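Local coordinates for ESAT-6-like protein MAB_3113 (Mycobacterium abscessus, PDB 4I0X), which is of unknown function but pairs with its partner MAB_3112 as the EsxEF complex, a WXG100-family heterodimer probably exported by a mycobacterial type VII secretion system, at residues 36-39 / 40-44; 60-63 / 64-67; 79-82 / 83-87. The protein carries 4 engineered substitutions. One frame throughout, in Å; residues are numbered along the deposited sequence.

Contact 1: residues 36-39 / 40-44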
loop_
_atom_site.group_PDB
_atom_site.type_symbol
_atom_site.label_atom_id
_atom_site.label_comp_id
_atom_site.label_asym_id
_atom_site.label_seq_id
_atom_site.Cartn_x
_atom_site.Cartn_y
_atom_site.Cartn_z
ATOM N N GLN B 36 -11.725 0.287 -5.146
ATOM C CA GLN B 36 -12.408 -0.017 -6.403
ATOM C C GLN B 36 -12.512 -1.540 -6.576
ATOM O O GLN B 36 -13.542 -2.082 -6.986
ATOM C CB GLN B 36 -11.665 0.639 -7.580
ATOM C CG GLN B 36 -12.292 0.308 -8.891
ATOM C CD GLN B 36 -11.661 1.017 -10.097
ATOM O OE1 GLN B 36 -10.911 1.997 -9.967
ATOM N NE2 GLN B 36 -11.978 0.504 -11.290
ATOM N N LEU B 37 -11.432 -2.223 -6.240
ATOM C CA LEU B 37 -11.370 -3.679 -6.297
ATOM C C LEU B 37 -12.385 -4.312 -5.344
ATOM O O LEU B 37 -13.145 -5.197 -5.743
ATOM C CB LEU B 37 -9.959 -4.138 -5.942
ATOM C CG LEU B 37 -9.683 -5.638 -5.921
ATOM C CD1 LEU B 37 -10.243 -6.278 -7.158
ATOM C CD2 LEU B 37 -8.180 -5.868 -5.810
ATOM N N GLU B 38 -12.402 -3.850 -4.091
ATOM C CA GLU B 38 -13.317 -4.396 -3.085
ATOM C C GLU B 38 -14.761 -4.189 -3.519
ATOM O O GLU B 38 -15.591 -5.091 -3.384
ATOM C CB GLU B 38 -13.107 -3.741 -1.713
ATOM C CG GLU B 38 -11.776 -4.000 -1.072
ATOM C CD GLU B 38 -11.514 -3.167 0.209
ATOM O OE1 GLU B 38 -12.356 -2.314 0.571
ATOM O OE2 GLU B 38 -10.437 -3.356 0.834
ATOM N N SER B 39 -15.057 -2.997 -4.033
ATOM C CA SER B 39 -16.395 -2.658 -4.462
ATOM C C SER B 39 -16.890 -3.591 -5.587
ATOM O O SER B 39 -18.043 -4.051 -5.568
ATOM C CB SER B 39 -16.421 -1.174 -4.881
ATOM O OG SER B 39 -17.537 -0.857 -5.680
ATOM N N ARG B 40 -16.042 -3.874 -6.570
ATOM C CA ARG B 40 -16.461 -4.729 -7.686
ATOM C C ARG B 40 -16.508 -6.189 -7.274
ATOM O O ARG B 40 -17.419 -6.926 -7.670
ATOM C CB ARG B 40 -15.558 -4.529 -8.904
ATOM C CG ARG B 40 -15.640 -3.137 -9.432
ATOM C CD ARG B 40 -14.475 -2.842 -10.313
ATOM N NE ARG B 40 -14.562 -3.613 -11.545
ATOM C CZ ARG B 40 -13.655 -3.566 -12.512
ATOM N NH1 ARG B 40 -12.596 -2.775 -12.383
ATOM N NH2 ARG B 40 -13.805 -4.320 -13.597
ATOM N N ALA B 41 -15.567 -6.606 -6.447
ATOM C CA ALA B 41 -15.539 -7.995 -5.991
ATOM C C ALA B 41 -16.662 -8.300 -5.009
ATOM O O ALA B 41 -17.256 -9.383 -5.049
ATOM C CB ALA B 41 -14.172 -8.332 -5.373
ATOM N N GLN B 42 -16.974 -7.349 -4.135
ATOM C CA GLN B 42 -17.994 -7.580 -3.126
ATOM C C GLN B 42 -19.361 -7.709 -3.773
ATOM O O GLN B 42 -20.210 -8.452 -3.276
ATOM C CB GLN B 42 -17.987 -6.493 -2.030
ATOM C CG GLN B 42 -17.293 -6.951 -0.742
ATOM C CD GLN B 42 -16.214 -5.986 -0.234
ATOM O OE1 GLN B 42 -14.999 -6.266 -0.337
ATOM N NE2 GLN B 42 -16.651 -4.855 0.338
ATOM N N LYS B 43 -19.587 -7.017 -4.885
ATOM C CA LYS B 43 -20.815 -7.269 -5.643
ATOM C C LYS B 43 -20.917 -8.750 -5.981
ATOM O O LYS B 43 -22.013 -9.342 -5.882
ATOM C CB LYS B 43 -20.901 -6.422 -6.909
ATOM C CG LYS B 43 -21.069 -4.934 -6.618
ATOM C CD LYS B 43 -21.233 -4.098 -7.885
ATOM C CE LYS B 43 -21.244 -2.602 -7.568
ATOM N NZ LYS B 43 -22.466 -2.170 -6.824
ATOM N N LEU B 44 -19.804 -9.370 -6.366
ATOM C CA LEU B 44 -19.868 -10.767 -6.810
ATOM C C LEU B 44 -20.181 -11.717 -5.654
ATOM O O LEU B 44 -20.876 -12.701 -5.828
ATOM C CB LEU B 44 -18.568 -11.179 -7.510
ATOM C CG LEU B 44 -18.244 -10.321 -8.742
ATOM C CD1 LEU B 44 -17.085 -10.901 -9.536
ATOM C CD2 LEU B 44 -19.482 -10.168 -9.622
#

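Contact 2: residues 60-63 / 64-67. Engineered in segment 60-63: Gln60 (natural residue Glu).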
loop_
_atom_site.group_PDB
_atom_site.type_symbol
_atom_site.label_atom_id
_atom_site.label_comp_id
_atom_site.label_asym_id
_atom_site.label_seq_id
_atom_site.Cartn_x
_atom_site.Cartn_y
_atom_site.Cartn_z
ATOM N N GLN B 60 -9.828 -14.145 2.129
ATOM C CA GLN B 60 -8.477 -14.261 2.670
ATOM C C GLN B 60 -7.597 -13.134 2.178
ATOM O O GLN B 60 -6.894 -12.528 2.962
ATOM C CB GLN B 60 -7.853 -15.590 2.239
ATOM C CG GLN B 60 -6.842 -16.152 3.195
ATOM C CD GLN B 60 -7.465 -17.132 4.184
ATOM O OE1 GLN B 60 -8.277 -17.987 3.814
ATOM N NE2 GLN B 60 -7.078 -17.017 5.446
ATOM N N ALA B 61 -7.622 -12.882 0.866
ATOM C CA ALA B 61 -6.807 -11.841 0.261
ATOM C C ALA B 61 -7.255 -10.499 0.811
ATOM O O ALA B 61 -6.434 -9.692 1.177
ATOM C CB ALA B 61 -6.935 -11.873 -1.226
ATOM N N HIS B 62 -8.567 -10.300 0.908
ATOM C CA HIS B 62 -9.116 -9.054 1.404
ATOM C C HIS B 62 -8.730 -8.763 2.878
ATOM O O HIS B 62 -8.417 -7.633 3.249
ATOM C CB HIS B 62 -10.631 -9.061 1.241
ATOM C CG HIS B 62 -11.310 -7.936 1.950
ATOM N ND1 HIS B 62 -11.782 -8.046 3.242
ATOM C CD2 HIS B 62 -11.556 -6.661 1.568
ATOM C CE1 HIS B 62 -12.306 -6.891 3.619
ATOM N NE2 HIS B 62 -12.180 -6.034 2.621
ATOM N N LYS B 63 -8.745 -9.794 3.695
ATOM C CA LYS B 63 -8.291 -9.684 5.050
ATOM C C LYS B 63 -6.830 -9.228 5.039
ATOM O O LYS B 63 -6.471 -8.335 5.756
ATOM C CB LYS B 63 -8.483 -11.004 5.793
ATOM C CG LYS B 63 -8.021 -10.974 7.269
ATOM C CD LYS B 63 -8.669 -9.827 8.060
ATOM C CE LYS B 63 -8.491 -10.004 9.588
ATOM N NZ LYS B 63 -9.234 -11.223 10.094
ATOM N N GLU B 64 -5.999 -9.822 4.189
ATOM C CA GLU B 64 -4.581 -9.489 4.205
ATOM C C GLU B 64 -4.366 -8.051 3.783
ATOM O O GLU B 64 -3.622 -7.308 4.433
ATOM C CB GLU B 64 -3.768 -10.431 3.315
ATOM C CG GLU B 64 -3.703 -11.816 3.842
ATOM C CD GLU B 64 -3.297 -12.828 2.797
ATOM O OE1 GLU B 64 -3.470 -14.051 3.046
ATOM O OE2 GLU B 64 -2.797 -12.400 1.733
ATOM N N TRP B 65 -5.017 -7.619 2.715
ATOM C CA TRP B 65 -4.711 -6.281 2.269
ATOM C C TRP B 65 -5.307 -5.184 3.118
ATOM O O TRP B 65 -4.771 -4.088 3.146
ATOM C CB TRP B 65 -5.000 -6.071 0.793
ATOM C CG TRP B 65 -6.392 -5.985 0.315
ATOM C CD1 TRP B 65 -7.345 -5.122 0.692
ATOM C CD2 TRP B 65 -6.946 -6.778 -0.735
ATOM N NE1 TRP B 65 -8.490 -5.328 -0.057
ATOM C CE2 TRP B 65 -8.258 -6.349 -0.936
ATOM C CE3 TRP B 65 -6.447 -7.830 -1.516
ATOM C CZ2 TRP B 65 -9.094 -6.934 -1.878
ATOM C CZ3 TRP B 65 -7.273 -8.407 -2.438
ATOM C CH2 TRP B 65 -8.579 -7.954 -2.621
ATOM N N MET B 66 -6.397 -5.499 3.814
ATOM C CA MET B 66 -7.050 -4.573 4.712
ATOM C C MET B 66 -6.157 -4.367 5.931
ATOM O O MET B 66 -5.942 -3.251 6.363
ATOM C CB MET B 66 -8.404 -5.135 5.160
ATOM C CG MET B 66 -9.219 -4.225 6.052
ATOM S SD MET B 66 -10.851 -4.935 6.396
ATOM C CE MET B 66 -10.426 -6.118 7.682
ATOM N N ASP B 67 -5.667 -5.446 6.513
ATOM C CA ASP B 67 -4.808 -5.293 7.665
ATOM C C ASP B 67 -3.537 -4.606 7.227
ATOM O O ASP B 67 -3.003 -3.753 7.951
ATOM C CB ASP B 67 -4.500 -6.642 8.314
ATOM C CG ASP B 67 -5.706 -7.237 9.029
ATOM O OD1 ASP B 67 -6.637 -6.465 9.363
ATOM O OD2 ASP B 67 -5.721 -8.474 9.244
#

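Contact 3: residues 79-82 / 83-87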
loop_
_atom_site.group_PDB
_atom_site.type_symbol
_atom_site.label_atom_id
_atom_site.label_comp_id
_atom_site.label_asym_id
_atom_site.label_seq_id
_atom_site.Cartn_x
_atom_site.Cartn_y
_atom_site.Cartn_z
ATOM N N MET B 79 5.672 8.749 9.832
ATOM C CA MET B 79 6.548 9.526 8.973
ATOM C C MET B 79 6.153 10.988 8.978
ATOM O O MET B 79 7.005 11.878 9.117
ATOM C CB MET B 79 6.500 8.965 7.559
ATOM C CG MET B 79 7.165 7.625 7.419
ATOM S SD MET B 79 6.760 6.759 5.867
ATOM C CE MET B 79 7.594 7.789 4.706
ATOM N N GLU B 80 4.860 11.241 8.849
ATOM C CA GLU B 80 4.345 12.598 8.948
ATOM C C GLU B 80 4.595 13.278 10.269
ATOM O O GLU B 80 5.002 14.428 10.277
ATOM C CB GLU B 80 2.860 12.624 8.587
ATOM C CG GLU B 80 2.617 12.238 7.135
ATOM C CD GLU B 80 1.134 12.134 6.787
ATOM O OE1 GLU B 80 0.346 11.652 7.637
ATOM O OE2 GLU B 80 0.767 12.518 5.652
ATOM N N GLU B 81 4.378 12.606 11.407
ATOM C CA GLU B 81 4.721 13.201 12.709
ATOM C C GLU B 81 6.216 13.513 12.788
ATOM O O GLU B 81 6.618 14.556 13.282
ATOM C CB GLU B 81 4.292 12.284 13.901
ATOM C CG GLU B 81 4.823 12.724 15.266
ATOM C CD GLU B 81 4.907 11.581 16.287
ATOM O OE1 GLU B 81 4.050 10.667 16.257
ATOM O OE2 GLU B 81 5.839 11.599 17.126
ATOM N N ALA B 82 7.047 12.610 12.294
ATOM C CA ALA B 82 8.477 12.845 12.295
ATOM C C ALA B 82 8.880 14.058 11.419
ATOM O O ALA B 82 9.711 14.880 11.797
ATOM C CB ALA B 82 9.183 11.601 11.843
ATOM N N ALA B 83 8.283 14.172 10.240
ATOM C CA ALA B 83 8.643 15.270 9.349
ATOM C C ALA B 83 8.164 16.569 9.954
ATOM O O ALA B 83 8.866 17.595 9.907
ATOM C CB ALA B 83 8.034 15.060 7.997
ATOM N N ARG B 84 6.986 16.518 10.573
ATOM C CA ARG B 84 6.457 17.687 11.279
ATOM C C ARG B 84 7.429 18.117 12.343
ATOM O O ARG B 84 7.762 19.315 12.473
ATOM C CB ARG B 84 5.117 17.368 11.925
ATOM C CG ARG B 84 3.969 17.336 10.960
ATOM C CD ARG B 84 2.648 17.561 11.702
ATOM N NE ARG B 84 2.276 16.482 12.625
ATOM C CZ ARG B 84 1.753 15.312 12.257
ATOM N NH1 ARG B 84 1.556 15.037 10.976
ATOM N NH2 ARG B 84 1.436 14.404 13.172
ATOM N N THR B 85 7.893 17.136 13.119
ATOM C CA THR B 85 8.857 17.393 14.181
ATOM C C THR B 85 10.103 18.053 13.639
ATOM O O THR B 85 10.634 18.940 14.258
ATOM C CB THR B 85 9.282 16.104 14.931
ATOM O OG1 THR B 85 8.166 15.601 15.632
ATOM C CG2 THR B 85 10.353 16.373 15.977
ATOM N N ALA B 86 10.570 17.594 12.491
ATOM C CA ALA B 86 11.748 18.172 11.869
ATOM C C ALA B 86 11.504 19.637 11.446
ATOM O O ALA B 86 12.428 20.433 11.551
ATOM C CB ALA B 86 12.211 17.325 10.686
ATOM N N HIS B 87 10.272 19.975 11.022
ATOM C CA HIS B 87 9.907 21.326 10.538
ATOM C C HIS B 87 9.616 22.315 11.669
ATOM O O HIS B 87 9.345 23.465 11.399
ATOM C CB HIS B 87 8.619 21.310 9.672
ATOM C CG HIS B 87 8.697 20.464 8.444
ATOM N ND1 HIS B 87 9.778 20.481 7.587
ATOM C CD2 HIS B 87 7.815 19.584 7.913
ATOM C CE1 HIS B 87 9.569 19.635 6.594
ATOM N NE2 HIS B 87 8.382 19.078 6.767
#

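Contact 1: residues 36-39 / 40-44
Helix 11-47, the first arm of the WXG100 helical hairpin, carries this contact on its late turns, where Gln36 meets Arg40 and Glu38 meets Gln42 at i to i+4 spacing. The helical backbone is regular through Gln42: Ala41 N reaches Leu37 O at 2.9 Å with an N-H...O angle of 161°. Two residues on, the bond from Lys43 N to Ser39 O is longer, 3.4 Å, and weak. Gln36 and Arg40 run side by side in the same direction. Gln36 holds CG anti to its backbone N (chi1 178°) and stays extended, whereas Arg40 bends at chi3, which brings NH1 to 3.5 Å from Gln36 NE2. Amide and guanidinium planes differ by 29°, and with a donor on each side this is van der Waals contact. The charge of Arg40 is met across the heterodimer, where NH2 forms a salt bridge with Glu4 of the MAB_3112 chain. On another side of the helix, Gln42 bends at chi2 and folds back over the preceding turn, its CD 3.3 Å from Glu38 O. Both polar ends of this second pair are engaged by helix 52-87: Glu38 OE2 accepts a hydrogen bond from Trp65 NE1, and Gln42 OE1 is hydrogen-bonded to Tyr58 OH. Between the pair, Gln42 OE1 lies 3.4 Å from Glu38 CB.

Contact 2: residues 60-63 / 64-67
An aromatic i to i+3 contact, His62 with Trp65, sits on helix 52-87, the second arm of the hairpin, where the helix turns one side to helix 11-47 and another to the MAB_3112 chain. Trp65 takes the uncommon chi1 of 72°, with CG between its backbone N and carbonyl carbon, and this swings the indole back over the preceding turn. His62 CA consequently sits above the six-membered ring, 3.8 Å from its centroid and 14° off the normal, a CH-pi contact. The same face meets Ala61 O nearer its rim, while Ala61 CB packs on Trp65 CZ3 at 3.7 Å. The imidazole crosses the indole at a steep angle, its plane 76° from that of the five-membered ring, and His62 CD2 comes to 3.7 Å from Trp65 NE1. From the following turn Met66 SD approaches His62 CE1 at 3.7 Å; the sulfur lies obliquely to the ring. Farther round, the last methylenes of Lys63 lie against Asp67, CE to OD2 being 3.2 Å, but Lys63 NZ stays 4.5 Å from Asp67 OD2, beyond salt-bridge range. Outside the helix, Trp65 packs on Leu34 and Leu37 of helix 11-47 and on Ala62 of the MAB_3112 chain. Backbone beneath one face and the Glu38 carboxylate at NE1 together fix the rotation of the buried indole, and its one polar atom is satisfied by the facing helix, whereas the Lys63-Asp67 attraction is probably weak and solvent-screened.

Contact 3: residues 79-82 / 83-87
Arg84 folds back along the helix so that its guanidinium lies over the backbone of Glu80 and Glu81. One face of the group covers Glu81 CA, which sits 3.5 Å from its plane and toward the rim, and Arg84 NH1 is 3.6 Å from Glu80 CB. The bend at chi3 (-67°) brings the chain back across this turn, and chi4 (-78°) turns the guanidinium plane so that a face meets the backbone; Arg84 CG rests 3.2 Å from Glu80 O, the acceptor of Arg84 N. Neither neighbouring carboxylate pairs with it: Glu80 OE1 stops 4.9 Å from Arg84 NH1, and Glu81 OE1 is farther still from NH2. Glu80 instead extends toward helix 11-47, where OE2 forms a salt bridge with Arg24. Thr85 adds a second approach to the backbone. With OG1 beside its own N (chi1 -67°), the hydroxyl OG1 comes to 3.0 Å from Glu81 O, which already accepts Thr85 N at 2.9 Å. Ala86 N closes on Ala82 O at 2.9 Å. These turns belong to the last part of helix 52-87 in the WXG100 hairpin, and Met79 and the alanines lie where helices meet: Ala83 packs on Ile16 and Thr20 of helix 11-47, while Met79 and Ala82 touch Tyr45, and Ala86 touches Trp37, of the MAB_3112 chain. At the far end, His87 NE2 is hydrogen-bonded to Glu17 OE1 of helix 11-47, and its ring meets that of Phe9.

All three contacts are partly buried helical turns, differing in which residues face inward. Contacts 1 and 2 lie on the two arms of the hairpin and touch directly, through one polar and several apolar meetings, their centres about 13 Å apart. Contact 3 shares helix 52-87 with contact 2 but lies on the opposite side of the chain's centre, about 29 Å between centres, and does not touch it. Half of the touching residues in contacts 1 and 2 are exposed, against two of eight in contact 3. Buried interiors differ too: leucine and alanine in 36-44, tryptophan and alanine in 60-67, methionine and alanines in 79-87. MAB_3112 packs against all three and adds a salt bridge at contact 1.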